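Local coordinates for protein chloramphenicol acetyltransferase (Aliivibrio fischeri, PDB 6PXA) that probably transfers the acetyl group of acetyl-CoA to chloramphenicol, and binds the bile acid taurocholic acid in this crystal, at residues Gly92-Trp97 against Gly115-Gly120. Numbering follows the deposited sequence.
With TCH (taurocholic acid), chain R.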
loop_
_atom_site.group_PDB
_atom_site.type_symbol
_atom_site.label_atom_id
_atom_site.label_comp_id
_atom_site.label_asym_id
_atom_site.label_seq_id
_atom_site.Cartn_x
_atom_site.Cartn_y
_atom_site.Cartn_z
ATOM N N GLY B 92 -4.892 3.070 21.600
ATOM C CA GLY B 92 -5.683 3.979 22.412
ATOM C C GLY B 92 -6.996 4.451 21.814
ATOM O O GLY B 92 -7.701 5.231 22.469
ATOM N N HIS B 93 -7.346 4.008 20.601
ATOM C CA HIS B 93 -8.567 4.425 19.913
ATOM C C HIS B 93 -9.655 3.396 20.171
ATOM O O HIS B 93 -9.519 2.241 19.742
ATOM C CB HIS B 93 -8.333 4.550 18.393
ATOM C CG HIS B 93 -7.218 5.475 18.023
ATOM N ND1 HIS B 93 -7.376 6.842 17.966
ATOM C CD2 HIS B 93 -5.929 5.231 17.693
ATOM C CE1 HIS B 93 -6.227 7.402 17.625
ATOM N NE2 HIS B 93 -5.333 6.445 17.457
ATOM N N ARG B 94 -10.753 3.802 20.839
ATOM C CA ARG B 94 -11.820 2.866 21.197
ATOM C C ARG B 94 -13.008 3.137 20.293
ATOM O O ARG B 94 -13.704 4.149 20.466
ATOM C CB ARG B 94 -12.234 2.981 22.674
ATOM C CG ARG B 94 -11.156 2.619 23.651
ATOM C CD ARG B 94 -11.213 1.182 24.233
ATOM N NE ARG B 94 -12.529 0.655 24.613
ATOM C CZ ARG B 94 -12.821 0.089 25.783
ATOM N NH1 ARG B 94 -11.905 0.002 26.754
ATOM N NH2 ARG B 94 -14.045 -0.387 25.987
ATOM N N ALA B 95 -13.238 2.233 19.329
ATOM C CA ALA B 95 -14.406 2.355 18.472
ATOM C C ALA B 95 -15.699 2.283 19.267
ATOM O O ALA B 95 -16.706 2.850 18.832
ATOM C CB ALA B 95 -14.388 1.272 17.384
ATOM N N ASP B 96 -15.693 1.628 20.440
ATOM C CA ASP B 96 -16.902 1.475 21.237
ATOM C C ASP B 96 -17.100 2.602 22.245
ATOM O O ASP B 96 -18.151 2.652 22.879
ATOM C CB ASP B 96 -16.906 0.123 21.962
ATOM C CG ASP B 96 -15.728 -0.049 22.896
ATOM O OD1 ASP B 96 -14.643 0.490 22.630
ATOM O OD2 ASP B 96 -15.877 -0.747 23.903
ATOM N N TRP B 97 -16.147 3.521 22.384
ATOM C CA TRP B 97 -16.383 4.747 23.145
ATOM C C TRP B 97 -16.949 5.833 22.222
ATOM O O TRP B 97 -16.882 5.732 20.994
ATOM C CB TRP B 97 -15.095 5.250 23.805
ATOM C CG TRP B 97 -14.656 4.407 25.004
ATOM C CD1 TRP B 97 -15.257 3.307 25.495
ATOM C CD2 TRP B 97 -13.505 4.641 25.813
ATOM N NE1 TRP B 97 -14.560 2.840 26.615
ATOM C CE2 TRP B 97 -13.462 3.645 26.798
ATOM C CE3 TRP B 97 -12.494 5.610 25.785
ATOM C CZ2 TRP B 97 -12.452 3.588 27.748
ATOM C CZ3 TRP B 97 -11.502 5.555 26.719
ATOM C CH2 TRP B 97 -11.481 4.567 27.693
ATOM N N GLY B 115 -7.853 4.586 26.784
ATOM C CA GLY B 115 -8.556 3.579 26.016
ATOM C C GLY B 115 -7.683 2.504 25.402
ATOM O O GLY B 115 -8.176 1.707 24.594
ATOM N N PHE B 116 -6.397 2.471 25.723
ATOM C CA PHE B 116 -5.548 1.400 25.219
ATOM C C PHE B 116 -6.096 0.037 25.616
ATOM O O PHE B 116 -6.368 -0.224 26.798
ATOM C CB PHE B 116 -4.120 1.534 25.750
ATOM C CG PHE B 116 -3.214 0.404 25.306
ATOM C CD1 PHE B 116 -2.856 0.278 23.983
ATOM C CD2 PHE B 116 -2.766 -0.553 26.214
ATOM C CE1 PHE B 116 -2.051 -0.763 23.566
ATOM C CE2 PHE B 116 -1.955 -1.593 25.803
ATOM C CZ PHE B 116 -1.586 -1.691 24.487
ATOM N N GLN B 117 -6.186 -0.850 24.633
ATOM C CA GLN B 117 -6.538 -2.246 24.837
ATOM C C GLN B 117 -5.553 -3.127 24.083
ATOM O O GLN B 117 -5.299 -2.907 22.899
ATOM C CB GLN B 117 -7.957 -2.537 24.357
ATOM C CG GLN B 117 -9.024 -2.038 25.319
ATOM C CD GLN B 117 -10.402 -2.443 24.867
ATOM O OE1 GLN B 117 -11.115 -3.132 25.581
ATOM N NE2 GLN B 117 -10.776 -2.039 23.659
ATOM N N ARG B 118 -4.988 -4.109 24.777
ATOM C CA ARG B 118 -4.156 -5.094 24.114
ATOM C C ARG B 118 -4.995 -5.924 23.151
ATOM O O ARG B 118 -6.190 -6.156 23.366
ATOM C CB ARG B 118 -3.475 -5.997 25.147
ATOM C CG ARG B 118 -2.363 -5.294 25.892
ATOM C CD ARG B 118 -1.813 -6.132 26.984
ATOM N NE ARG B 118 -1.092 -7.330 26.542
ATOM C CZ ARG B 118 -0.596 -8.197 27.426
ATOM N NH1 ARG B 118 -0.770 -7.956 28.711
ATOM N NH2 ARG B 118 0.053 -9.286 27.057
ATOM N N ALA B 119 -4.356 -6.360 22.069
ATOM C CA ALA B 119 -4.995 -7.237 21.110
ATOM C C ALA B 119 -4.490 -8.660 21.219
ATOM O O ALA B 119 -5.019 -9.548 20.539
ATOM C CB ALA B 119 -4.764 -6.721 19.685
ATOM N N GLY B 120 -3.498 -8.900 22.069
ATOM C CA GLY B 120 -2.828 -10.176 22.127
ATOM C C GLY B 120 -1.644 -10.198 21.190
ATOM O O GLY B 120 -1.477 -9.336 20.314
HETATM C C1 TCH R . 2.039 3.788 23.469
HETATM C C2 TCH R . 2.478 4.649 24.726
HETATM C C3 TCH R . 1.513 4.419 25.918
HETATM O O3 TCH R . 1.856 5.272 26.947
HETATM C C4 TCH R . 0.006 4.654 25.524
HETATM C C5 TCH R . -0.414 3.828 24.283
HETATM C C6 TCH R . -1.879 4.138 23.879
HETATM C C7 TCH R . -2.081 5.561 23.197
HETATM O O7 TCH R . -1.990 6.575 24.136
HETATM C C8 TCH R . -1.063 5.820 22.066
HETATM C C9 TCH R . 0.399 5.536 22.602
HETATM C C10 TCH R . 0.573 4.081 23.097
HETATM C C11 TCH R . 1.414 5.936 21.510
HETATM C C12 TCH R . 1.246 7.253 20.950
HETATM O O12 TCH R . 1.682 8.269 21.836
HETATM C C13 TCH R . -0.310 7.604 20.550
HETATM C C14 TCH R . -1.123 7.326 21.597
HETATM C C15 TCH R . -2.584 7.695 21.040
HETATM C C16 TCH R . -2.334 8.955 20.353
HETATM C C17 TCH R . -0.808 9.122 20.253
HETATM C C18 TCH R . -0.670 6.771 19.308
HETATM C C19 TCH R . 0.206 3.091 21.996
HETATM O O1S TCH R . -5.738 16.221 23.291
HETATM C C20 TCH R . -0.456 9.668 18.947
HETATM C C21 TCH R . 1.074 9.779 18.669
HETATM C C22 TCH R . -1.073 11.097 18.941
HETATM C C23 TCH R . -0.326 12.106 19.813
HETATM C C24 TCH R . -1.109 13.408 19.775
HETATM N N24 TCH R . -2.096 13.665 20.799
HETATM O O24 TCH R . -0.940 14.205 18.912
HETATM C C25 TCH R . -2.842 14.901 20.737
HETATM C C26 TCH R . -4.074 14.748 21.615
HETATM S S26 TCH R . -4.444 16.378 22.290
HETATM O O2S TCH R . -3.052 16.931 22.980
HETATM O O3S TCH R . -4.923 17.375 21.061
HETATM O O HOH W 1 -6.950 6.517 24.723
#
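The side chains of Arg94 and Gln117 lie one upon the other, guanidinium and amide planes only 7° apart, with Gln117 CD 3.3 Å above the guanidinium plane and offset toward its rim. No hydrogen bond joins the two; a flat amide suits this place because it can stack on a flat cation. Trp97 NE1 lies over the centre of the opposite face, 3.2 Å from the plane. A bend at chi2 (-98°) brings Arg94 CD to 3.1 Å from Gly115 O, and a second at chi3 (-42°) turns the guanidinium toward Asp96. Gly115 has room for no CB: Arg94 CG would clash with one, and Trp97 CH2 already lies 3.5 Å from Gly115 CA. Both segments belong to the long excursion between strands 84-86 and 122-124 of the left-handed beta-helix of this hexapeptide-repeat family, and here it passes beside the taurocholic acid, which touches Gly92 and Phe116. A water accepts from Gly115 N and donates to Gly92 O. Further out, a side-on salt bridge, Arg94 NE to Asp96 OD1 2.9 Å and Arg94 NH2 to Asp96 OD2 2.8 Å, fixes the guanidinium's rotation. The type I turn Arg94-Trp97 brings these partners together, and Ala95 O accepts a hydrogen bond from Arg174 of the second subunit.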